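Pre-crRNA processing endonuclease (Streptococcus mutans, PDB 4R0J) probably acts as a Cas5-family endonuclease that binds and cuts precursor transcripts of CRISPR arrays during crRNA maturation in antiviral defence. Local coordinates at residues D49-K54 and R137-G142. Residues are numbered along the deposited sequence; the frame is centred on the assembly and turned at random.
With SO4 (sulfate ion), chain C.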
ATOM      1  N   ASP A  49      -3.396   0.754   6.779  1.00 24.02           N
ATOM      2  CA  ASP A  49      -4.435   1.225   7.696  1.00 25.14           C
ATOM      3  C   ASP A  49      -5.028   0.046   8.476  1.00 26.83           C
ATOM      4  O   ASP A  49      -5.472   0.197   9.621  1.00 25.69           O
ATOM      5  CB  ASP A  49      -5.554   1.965   6.953  1.00 22.75           C
ATOM      6  CG  ASP A  49      -5.146   3.344   6.460  1.00 30.61           C
ATOM      7  OD1 ASP A  49      -4.082   3.871   6.871  1.00 31.03           O
ATOM      8  OD2 ASP A  49      -5.919   3.916   5.653  1.00 29.89           O
ATOM      9  N   GLY A  50      -5.069  -1.127   7.850  1.00 24.73           N
ATOM     10  CA  GLY A  50      -5.566  -2.319   8.526  1.00 26.67           C
ATOM     11  C   GLY A  50      -4.657  -2.769   9.660  1.00 26.36           C
ATOM     12  O   GLY A  50      -5.102  -3.372  10.637  1.00 31.44           O
ATOM     13  N   ILE A  51      -3.365  -2.470   9.540  1.00 22.57           N
ATOM     14  CA  ILE A  51      -2.412  -2.783  10.590  1.00 21.96           C
ATOM     15  C   ILE A  51      -2.710  -1.910  11.803  1.00 28.09           C
ATOM     16  O   ILE A  51      -2.813  -2.411  12.927  1.00 28.16           O
ATOM     17  CB  ILE A  51      -0.953  -2.534  10.104  1.00 24.80           C
ATOM     18  CG1 ILE A  51      -0.613  -3.528   8.994  1.00 27.37           C
ATOM     19  CG2 ILE A  51       0.032  -2.620  11.273  1.00 30.16           C
ATOM     20  CD1 ILE A  51       0.805  -3.355   8.392  1.00 26.91           C
ATOM     21  N   TYR A  52      -2.859  -0.607  11.568  1.00 26.63           N
ATOM     22  CA  TYR A  52      -3.204   0.348  12.631  1.00 25.78           C
ATOM     23  C   TYR A  52      -3.520   1.708  12.026  1.00 27.68           C
ATOM     24  O   TYR A  52      -2.737   2.245  11.235  1.00 25.82           O
ATOM     25  CB  TYR A  52      -2.035   0.502  13.615  1.00 30.49           C
ATOM     26  CG  TYR A  52      -2.214   1.563  14.697  1.00 28.56           C
ATOM     27  CD1 TYR A  52      -3.393   1.650  15.452  1.00 27.61           C
ATOM     28  CD2 TYR A  52      -1.181   2.453  14.998  1.00 29.15           C
ATOM     29  CE1 TYR A  52      -3.536   2.599  16.441  1.00 31.17           C
ATOM     30  CE2 TYR A  52      -1.319   3.407  15.996  1.00 27.29           C
ATOM     31  CZ  TYR A  52      -2.506   3.479  16.710  1.00 28.52           C
ATOM     32  OH  TYR A  52      -2.659   4.425  17.704  1.00 32.31           O
ATOM     33  N   HIS A  53      -4.671   2.262  12.381  1.00 24.85           N
ATOM     34  CA  HIS A  53      -4.968   3.626  11.989  1.00 26.81           C
ATOM     35  C   HIS A  53      -5.884   4.294  13.000  1.00 28.61           C
ATOM     36  O   HIS A  53      -6.749   3.650  13.590  1.00 31.37           O
ATOM     37  CB  HIS A  53      -5.587   3.709  10.592  1.00 30.12           C
ATOM     38  CG  HIS A  53      -5.743   5.117  10.102  1.00 45.49           C
ATOM     39  ND1 HIS A  53      -6.936   5.621   9.630  1.00 58.17           N
ATOM     40  CD2 HIS A  53      -4.855   6.144  10.055  1.00 33.40           C
ATOM     41  CE1 HIS A  53      -6.772   6.887   9.286  1.00 54.95           C
ATOM     42  NE2 HIS A  53      -5.516   7.227   9.531  1.00 42.14           N
ATOM     43  N   LYS A  54      -5.645   5.580  13.216  1.00 27.38           N
ATOM     44  CA  LYS A  54      -6.539   6.444  13.995  1.00 25.68           C
ATOM     45  C   LYS A  54      -6.567   7.743  13.213  1.00 31.06           C
ATOM     46  O   LYS A  54      -5.558   8.116  12.612  1.00 31.02           O
ATOM     47  CB  LYS A  54      -5.972   6.698  15.387  1.00 34.77           C
ATOM     48  CG  LYS A  54      -5.923   5.483  16.298  1.00 37.91           C
ATOM     49  CD  LYS A  54      -7.323   4.968  16.618  1.00 39.74           C
ATOM     50  CE  LYS A  54      -7.289   3.975  17.772  1.00 47.08           C
ATOM     51  NZ  LYS A  54      -8.657   3.530  18.165  1.00 50.37           N
ATOM     52  N   ARG A 137      -6.357  -5.495  12.641  1.00 32.22           N
ATOM     53  CA  ARG A 137      -7.520  -6.005  11.919  1.00 34.87           C
ATOM     54  C   ARG A 137      -7.081  -7.070  10.927  1.00 30.67           C
ATOM     55  O   ARG A 137      -5.899  -7.188  10.612  1.00 32.55           O
ATOM     56  CB  ARG A 137      -8.213  -4.864  11.159  1.00 30.36           C
ATOM     57  CG  ARG A 137      -8.821  -3.785  12.069  1.00 34.03           C
ATOM     58  CD  ARG A 137     -10.225  -4.152  12.518  1.00 33.41           C
ATOM     59  NE  ARG A 137     -10.728  -3.251  13.557  1.00 38.59           N
ATOM     60  CZ  ARG A 137     -11.247  -2.051  13.314  1.00 41.29           C
ATOM     61  NH1 ARG A 137     -11.331  -1.609  12.065  1.00 40.81           N
ATOM     62  NH2 ARG A 137     -11.674  -1.294  14.316  1.00 43.45           N
ATOM     63  N   ASP A 138      -8.032  -7.847  10.427  1.00 28.56           N
ATOM     64  CA  ASP A 138      -7.740  -8.726   9.304  1.00 27.68           C
ATOM     65  C   ASP A 138      -7.277  -7.899   8.129  1.00 34.45           C
ATOM     66  O   ASP A 138      -7.803  -6.809   7.881  1.00 30.41           O
ATOM     67  CB  ASP A 138      -8.977  -9.533   8.926  1.00 29.12           C
ATOM     68  CG  ASP A 138      -9.292 -10.613   9.930  1.00 40.68           C
ATOM     69  OD1 ASP A 138      -8.352 -11.084  10.604  1.00 44.39           O
ATOM     70  OD2 ASP A 138     -10.477 -10.984  10.045  1.00 44.10           O
ATOM     71  N   ILE A 139      -6.269  -8.415   7.427  1.00 28.79           N
ATOM     72  CA  ILE A 139      -5.708  -7.745   6.270  1.00 26.56           C
ATOM     73  C   ILE A 139      -6.195  -8.430   5.001  1.00 27.18           C
ATOM     74  O   ILE A 139      -6.063  -9.645   4.847  1.00 29.71           O
ATOM     75  CB  ILE A 139      -4.166  -7.797   6.301  1.00 31.14           C
ATOM     76  CG1 ILE A 139      -3.631  -7.158   7.592  1.00 33.91           C
ATOM     77  CG2 ILE A 139      -3.586  -7.153   5.052  1.00 31.90           C
ATOM     78  CD1 ILE A 139      -4.186  -5.785   7.878  1.00 34.78           C
ATOM     79  N   PHE A 140      -6.764  -7.643   4.091  1.00 26.33           N
ATOM     80  CA  PHE A 140      -7.292  -8.190   2.844  1.00 29.40           C
ATOM     81  C   PHE A 140      -6.512  -7.693   1.638  1.00 27.00           C
ATOM     82  O   PHE A 140      -6.022  -6.564   1.613  1.00 30.31           O
ATOM     83  CB  PHE A 140      -8.764  -7.813   2.677  1.00 29.54           C
ATOM     84  CG  PHE A 140      -9.664  -8.441   3.686  1.00 29.95           C
ATOM     85  CD1 PHE A 140      -9.988  -9.780   3.599  1.00 31.36           C
ATOM     86  CD2 PHE A 140     -10.196  -7.689   4.721  1.00 32.02           C
ATOM     87  CE1 PHE A 140     -10.834 -10.365   4.527  1.00 35.83           C
ATOM     88  CE2 PHE A 140     -11.042  -8.269   5.652  1.00 36.15           C
ATOM     89  CZ  PHE A 140     -11.358  -9.608   5.554  1.00 38.24           C
ATOM     90  N   LEU A 141      -6.412  -8.545   0.628  1.00 29.83           N
ATOM     91  CA  LEU A 141      -5.696  -8.187  -0.586  1.00 26.71           C
ATOM     92  C   LEU A 141      -6.652  -8.130  -1.769  1.00 31.12           C
ATOM     93  O   LEU A 141      -6.352  -8.665  -2.826  1.00 32.61           O
ATOM     94  CB  LEU A 141      -4.595  -9.203  -0.864  1.00 28.43           C
ATOM     95  CG  LEU A 141      -3.575  -9.373   0.255  1.00 26.91           C
ATOM     96  CD1 LEU A 141      -2.563 -10.456  -0.103  1.00 29.64           C
ATOM     97  CD2 LEU A 141      -2.883  -8.056   0.551  1.00 30.11           C
ATOM     98  N   GLY A 142      -7.807  -7.490  -1.588  1.00 30.91           N
ATOM     99  CA  GLY A 142      -8.661  -7.174  -2.717  1.00 30.28           C
ATOM    100  C   GLY A 142     -10.042  -7.798  -2.757  1.00 30.72           C
ATOM    101  O   GLY A 142     -10.913  -7.310  -3.482  1.00 33.04           O
TER
HETATM  102  S   SO4 C 302     -12.356   1.952  12.243  1.00103.07           S
HETATM  103  O1  SO4 C 302     -12.001   3.257  11.694  1.00 99.73           O
HETATM  104  O2  SO4 C 302     -11.666   1.742  13.514  1.00104.65           O
HETATM  105  O3  SO4 C 302     -13.797   1.904  12.473  1.00108.25           O
HETATM  106  O4  SO4 C 302     -11.976   0.907  11.295  1.00104.82           O
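Ile139 reaches Gly50 through two bends: chi1 of -58° sets CG1 beside its own backbone N, and chi2 of -51° turns CD1 toward the end of helix 41-51. That methyl sits over a face of the peptide joining Gly50 to Ile51, with Ile139 CD1 3.5 Å from Gly50 C. Gly50 has no side chain, and the methyl lies directly against its backbone. At the same helix end, Arg137 N donates to Gly50 O over 3.2 Å in a bent bond (N-H...O 141°). In this Cas5-family protein the short, weakly bonded strand at about 139-140 lies at one margin of the antiparallel sheet within this chain, beside strand 147-152, and the contact fastens the approach to it onto the helix. Ile51 and Ile139 both rest on Val150, and Ile51 CG1 and Ile139 CD1 approach loosely to 4.4 Å. Arg137's side chain, bent at chi2, carries its guanidinium off from the helix, and the edge bearing NH1 and NH2 faces a sulfate lying near the guanidinium plane: Arg137 NH1 gives a 2.7 Å bond to sulfate O4, NH2 a longer one of 3.1 Å to O2. The sulfate was probably picked up from the crystallisation solution.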